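Local coordinates for phosphogluconate dehydrogenase NAD-binding putative C-terminal domain-containing protein (PDB 4EZB) that is of unassigned function but is probably an oxidoreductase, with a Rossmann-type domain that probably binds a dinucleotide joined to a helical C-terminal domain, at residues 112-120 and 160-170. Residues are numbered along the deposited sequence; the frame is centred on the assembly and turned at random.
Sequences SDEAVFIDL and ILVAGRRAVEV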
ATOM      1  N   SER A 112      -1.200  45.012   8.318  1.00 55.05           N
ATOM      2  CA  SER A 112      -2.454  45.743   8.377  1.00 62.63           C
ATOM      3  C   SER A 112      -3.604  44.776   8.602  1.00 65.42           C
ATOM      4  O   SER A 112      -3.484  43.583   8.308  1.00 64.48           O
ATOM      5  CB  SER A 112      -2.691  46.471   7.063  1.00 69.38           C
ATOM      6  OG  SER A 112      -4.078  46.474   6.765  1.00 77.72           O
ATOM      7  N   ASP A 113      -4.735  45.288   9.078  1.00 68.14           N
ATOM      8  CA  ASP A 113      -5.878  44.414   9.345  1.00 74.06           C
ATOM      9  C   ASP A 113      -6.622  43.902   8.101  1.00 71.05           C
ATOM     10  O   ASP A 113      -7.494  43.043   8.214  1.00 73.77           O
ATOM     11  CB  ASP A 113      -6.846  45.022  10.375  1.00 82.67           C
ATOM     12  CG  ASP A 113      -7.468  46.321   9.908  1.00 91.97           C
ATOM     13  OD1 ASP A 113      -6.723  47.219   9.452  1.00 95.89           O
ATOM     14  OD2 ASP A 113      -8.707  46.450  10.024  1.00 96.28           O
ATOM     15  N   GLU A 114      -6.284  44.406   6.922  1.00 65.18           N
ATOM     16  CA  GLU A 114      -6.825  43.805   5.706  1.00 64.60           C
ATOM     17  C   GLU A 114      -5.882  42.743   5.118  1.00 56.53           C
ATOM     18  O   GLU A 114      -6.301  41.899   4.317  1.00 54.71           O
ATOM     19  CB  GLU A 114      -7.190  44.882   4.675  1.00 74.57           C
ATOM     20  CG  GLU A 114      -8.632  45.367   4.809  1.00 90.30           C
ATOM     21  CD  GLU A 114      -8.843  46.831   4.436  1.00102.12           C
ATOM     22  OE1 GLU A 114      -7.894  47.640   4.556  1.00105.10           O
ATOM     23  OE2 GLU A 114      -9.979  47.179   4.039  1.00107.15           O
ATOM     24  N   ALA A 115      -4.624  42.766   5.548  1.00 53.26           N
ATOM     25  CA  ALA A 115      -3.589  41.951   4.915  1.00 51.21           C
ATOM     26  C   ALA A 115      -3.744  40.454   5.198  1.00 47.61           C
ATOM     27  O   ALA A 115      -4.225  40.061   6.253  1.00 48.28           O
ATOM     28  CB  ALA A 115      -2.216  42.424   5.347  1.00 50.71           C
ATOM     29  N   VAL A 116      -3.324  39.637   4.238  1.00 43.00           N
ATOM     30  CA  VAL A 116      -3.303  38.188   4.401  1.00 41.45           C
ATOM     31  C   VAL A 116      -1.845  37.682   4.394  1.00 38.43           C
ATOM     32  O   VAL A 116      -1.092  37.988   3.482  1.00 39.63           O
ATOM     33  CB  VAL A 116      -4.137  37.492   3.299  1.00 41.63           C
ATOM     34  CG1 VAL A 116      -4.155  35.989   3.519  1.00 40.91           C
ATOM     35  CG2 VAL A 116      -5.567  38.029   3.269  1.00 39.57           C
ATOM     36  N   PHE A 117      -1.452  36.973   5.448  1.00 35.38           N
ATOM     37  CA  PHE A 117      -0.172  36.270   5.540  1.00 32.76           C
ATOM     38  C   PHE A 117      -0.438  34.848   5.059  1.00 30.82           C
ATOM     39  O   PHE A 117      -1.284  34.147   5.651  1.00 31.66           O
ATOM     40  CB  PHE A 117       0.235  36.250   7.011  1.00 34.42           C
ATOM     41  CG  PHE A 117       1.619  35.704   7.278  1.00 32.53           C
ATOM     42  CD1 PHE A 117       2.728  36.552   7.275  1.00 31.34           C
ATOM     43  CD2 PHE A 117       1.798  34.359   7.592  1.00 31.18           C
ATOM     44  CE1 PHE A 117       4.007  36.063   7.565  1.00 31.40           C
ATOM     45  CE2 PHE A 117       3.057  33.855   7.884  1.00 29.99           C
ATOM     46  CZ  PHE A 117       4.170  34.715   7.870  1.00 30.41           C
ATOM     47  N   ILE A 118       0.216  34.435   3.970  1.00 28.93           N
ATOM     48  CA  ILE A 118       0.080  33.077   3.485  1.00 28.10           C
ATOM     49  C   ILE A 118       1.358  32.323   3.807  1.00 28.89           C
ATOM     50  O   ILE A 118       2.456  32.688   3.374  1.00 30.90           O
ATOM     51  CB  ILE A 118      -0.199  32.988   1.955  1.00 30.16           C
ATOM     52  CG1 ILE A 118      -1.350  33.895   1.523  1.00 30.22           C
ATOM     53  CG2 ILE A 118      -0.503  31.549   1.551  1.00 31.40           C
ATOM     54  CD1 ILE A 118      -1.615  33.838   0.026  1.00 31.70           C
ATOM     55  N   ASP A 119       1.230  31.274   4.596  1.00 29.94           N
ATOM     56  CA  ASP A 119       2.405  30.539   5.007  1.00 31.54           C
ATOM     57  C   ASP A 119       2.630  29.444   3.999  1.00 31.61           C
ATOM     58  O   ASP A 119       1.824  28.537   3.911  1.00 33.37           O
ATOM     59  CB  ASP A 119       2.204  29.941   6.391  1.00 34.87           C
ATOM     60  CG  ASP A 119       3.478  29.327   6.935  1.00 39.29           C
ATOM     61  OD1 ASP A 119       4.058  29.939   7.879  1.00 40.96           O
ATOM     62  OD2 ASP A 119       3.907  28.257   6.403  1.00 37.02           O
ATOM     63  N   LEU A 120       3.714  29.513   3.242  1.00 33.59           N
ATOM     64  CA  LEU A 120       3.958  28.479   2.231  1.00 36.77           C
ATOM     65  C   LEU A 120       5.058  27.487   2.585  1.00 37.93           C
ATOM     66  O   LEU A 120       5.542  26.758   1.705  1.00 38.40           O
ATOM     67  CB  LEU A 120       4.289  29.114   0.872  1.00 38.03           C
ATOM     68  CG  LEU A 120       3.266  30.106   0.373  1.00 37.14           C
ATOM     69  CD1 LEU A 120       3.868  30.905  -0.782  1.00 36.55           C
ATOM     70  CD2 LEU A 120       1.994  29.367  -0.023  1.00 36.39           C
ATOM     71  N   ILE A 160      -0.316  25.510  -5.756  1.00 41.40           N
ATOM     72  CA  ILE A 160      -0.389  25.784  -4.315  1.00 38.13           C
ATOM     73  C   ILE A 160      -1.797  25.463  -3.811  1.00 38.35           C
ATOM     74  O   ILE A 160      -2.777  25.851  -4.431  1.00 38.39           O
ATOM     75  CB  ILE A 160       0.024  27.240  -4.003  1.00 36.45           C
ATOM     76  CG1 ILE A 160       1.513  27.419  -4.307  1.00 33.98           C
ATOM     77  CG2 ILE A 160      -0.263  27.590  -2.544  1.00 34.45           C
ATOM     78  CD1 ILE A 160       2.024  28.850  -4.345  1.00 35.43           C
ATOM     79  N   LEU A 161      -1.890  24.698  -2.719  1.00 35.14           N
ATOM     80  CA  LEU A 161      -3.148  24.550  -2.007  1.00 31.82           C
ATOM     81  C   LEU A 161      -3.215  25.561  -0.857  1.00 30.93           C
ATOM     82  O   LEU A 161      -2.215  25.781  -0.166  1.00 32.03           O
ATOM     83  CB  LEU A 161      -3.291  23.121  -1.488  1.00 32.93           C
ATOM     84  CG  LEU A 161      -3.289  21.987  -2.560  1.00 37.20           C
ATOM     85  CD1 LEU A 161      -3.611  20.628  -1.948  1.00 38.83           C
ATOM     86  CD2 LEU A 161      -4.238  22.270  -3.727  1.00 35.32           C
ATOM     87  N   VAL A 162      -4.381  26.162  -0.657  1.00 30.53           N
ATOM     88  CA  VAL A 162      -4.615  27.100   0.460  1.00 31.48           C
ATOM     89  C   VAL A 162      -5.873  26.741   1.277  1.00 33.53           C
ATOM     90  O   VAL A 162      -6.855  26.194   0.748  1.00 35.76           O
ATOM     91  CB  VAL A 162      -4.614  28.578  -0.018  1.00 32.64           C
ATOM     92  CG1 VAL A 162      -3.197  29.021  -0.353  1.00 32.08           C
ATOM     93  CG2 VAL A 162      -5.495  28.766  -1.252  1.00 33.62           C
ATOM     94  N   ALA A 163      -5.838  27.015   2.576  1.00 32.21           N
ATOM     95  CA  ALA A 163      -6.976  26.760   3.452  1.00 32.60           C
ATOM     96  C   ALA A 163      -7.089  27.889   4.473  1.00 32.44           C
ATOM     97  O   ALA A 163      -6.076  28.331   5.016  1.00 32.26           O
ATOM     98  CB  ALA A 163      -6.768  25.445   4.189  1.00 32.56           C
ATOM     99  N   GLY A 164      -8.313  28.306   4.781  1.00 32.37           N
ATOM    100  CA  GLY A 164      -8.535  29.335   5.815  1.00 34.55           C
ATOM    101  C   GLY A 164      -9.764  30.150   5.487  1.00 37.44           C
ATOM    102  O   GLY A 164     -10.323  30.019   4.386  1.00 34.34           O
ATOM    103  N   ARG A 165     -10.203  30.972   6.445  1.00 39.46           N
ATOM    104  CA  ARG A 165     -11.344  31.858   6.242  1.00 42.99           C
ATOM    105  C   ARG A 165     -11.237  32.521   4.857  1.00 41.18           C
ATOM    106  O   ARG A 165     -12.161  32.418   4.048  1.00 41.81           O
ATOM    107  CB  ARG A 165     -11.414  32.909   7.362  1.00 49.35           C
ATOM    108  CG  ARG A 165     -12.807  33.200   7.899  1.00 60.16           C
ATOM    109  CD  ARG A 165     -12.895  34.543   8.631  1.00 73.56           C
ATOM    110  NE  ARG A 165     -11.979  34.662   9.777  1.00 88.05           N
ATOM    111  CZ  ARG A 165     -12.349  34.710  11.061  1.00 98.29           C
ATOM    112  NH1 ARG A 165     -11.425  34.820  12.015  1.00 95.72           N
ATOM    113  NH2 ARG A 165     -13.632  34.650  11.403  1.00103.31           N
ATOM    114  N   ARG A 166     -10.075  33.115   4.559  1.00 39.23           N
ATOM    115  CA  ARG A 166      -9.881  33.895   3.325  1.00 39.53           C
ATOM    116  C   ARG A 166      -9.178  33.180   2.165  1.00 38.03           C
ATOM    117  O   ARG A 166      -8.783  33.812   1.184  1.00 40.11           O
ATOM    118  CB  ARG A 166      -9.217  35.240   3.652  1.00 40.53           C
ATOM    119  CG  ARG A 166     -10.073  36.061   4.622  1.00 42.85           C
ATOM    120  CD  ARG A 166      -9.380  37.326   5.110  1.00 44.71           C
ATOM    121  NE  ARG A 166      -9.271  38.325   4.055  1.00 47.40           N
ATOM    122  CZ  ARG A 166      -8.621  39.486   4.165  1.00 48.74           C
ATOM    123  NH1 ARG A 166      -8.012  39.832   5.305  1.00 47.79           N
ATOM    124  NH2 ARG A 166      -8.569  40.295   3.117  1.00 46.30           N
ATOM    125  N   ALA A 167      -9.067  31.865   2.255  1.00 37.07           N
ATOM    126  CA  ALA A 167      -8.440  31.067   1.192  1.00 35.14           C
ATOM    127  C   ALA A 167      -9.091  31.253  -0.184  1.00 37.33           C
ATOM    128  O   ALA A 167      -8.391  31.396  -1.183  1.00 35.96           O
ATOM    129  CB  ALA A 167      -8.431  29.587   1.568  1.00 32.07           C
ATOM    130  N   VAL A 168     -10.422  31.244  -0.246  1.00 39.44           N
ATOM    131  CA  VAL A 168     -11.112  31.417  -1.543  1.00 40.49           C
ATOM    132  C   VAL A 168     -10.723  32.787  -2.076  1.00 40.92           C
ATOM    133  O   VAL A 168     -10.258  32.903  -3.206  1.00 39.67           O
ATOM    134  CB  VAL A 168     -12.644  31.275  -1.407  1.00 41.78           C
ATOM    135  CG1 VAL A 168     -13.375  31.841  -2.615  1.00 39.81           C
ATOM    136  CG2 VAL A 168     -12.998  29.817  -1.153  1.00 43.28           C
ATOM    137  N   GLU A 169     -10.866  33.802  -1.218  1.00 41.14           N
ATOM    138  CA  GLU A 169     -10.508  35.169  -1.535  1.00 39.00           C
ATOM    139  C   GLU A 169      -9.077  35.360  -2.033  1.00 42.69           C
ATOM    140  O   GLU A 169      -8.884  36.023  -3.050  1.00 45.86           O
ATOM    141  CB  GLU A 169     -10.812  36.098  -0.352  1.00 38.80           C
ATOM    142  CG  GLU A 169     -10.283  37.504  -0.546  1.00 40.81           C
ATOM    143  CD  GLU A 169     -10.223  38.284   0.741  1.00 45.38           C
ATOM    144  OE1 GLU A 169     -10.893  37.906   1.738  1.00 47.21           O
ATOM    145  OE2 GLU A 169      -9.489  39.285   0.753  1.00 47.92           O
ATOM    146  N   VAL A 170      -8.075  34.794  -1.342  1.00 43.15           N
ATOM    147  CA  VAL A 170      -6.694  34.943  -1.814  1.00 39.35           C
ATOM    148  C   VAL A 170      -6.413  34.139  -3.076  1.00 39.39           C
ATOM    149  O   VAL A 170      -5.734  34.627  -3.957  1.00 39.27           O
ATOM    150  CB  VAL A 170      -5.581  34.715  -0.734  1.00 38.68           C
ATOM    151  CG1 VAL A 170      -5.883  35.500   0.513  1.00 43.16           C
ATOM    152  CG2 VAL A 170      -5.353  33.245  -0.395  1.00 33.16           C
TER
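One face of the Rossmann-type domain's mixed sheet is covered here by the start of helix 167-175: strands 116-119 and 159-163 lie two places apart, with strand 141-147 between them, and the helix N-terminus packs over the former. Val116 and Ile118 point their side chains at this layer. Val116 CG1, anti to its own N (chi1 -178°), lies 3.5 Å from Val170 CG1, whereas Ile118 CD1 meets Val170 CG2 tip to tip at 3.8 Å. Farther along the sheet, Leu120 CD2 and Ile160 CG2 are 3.8 Å apart, their side chains crossing at about a right angle. Polar contact comes from Arg166, the helix N-cap residue. Its NH1 donates to Glu114 O at 2.9 Å; the bond is bent (N-H...O 141°) and the donor stands 57° out of the carbonyl plane, with a second, weak bond from NH2. Glu169 fixes the guanidinium's rotation side-on, taking NE on OE1 and NH2 on OE2, and Ser141 OG also binds NH1. A leucine in place of Arg166 would probably leave Glu169 without its charge partner and the carbonyl of Glu114 without these donors. Over one guanidinium face, Val116 CG2 sits 3.5 Å from CZ of Arg166.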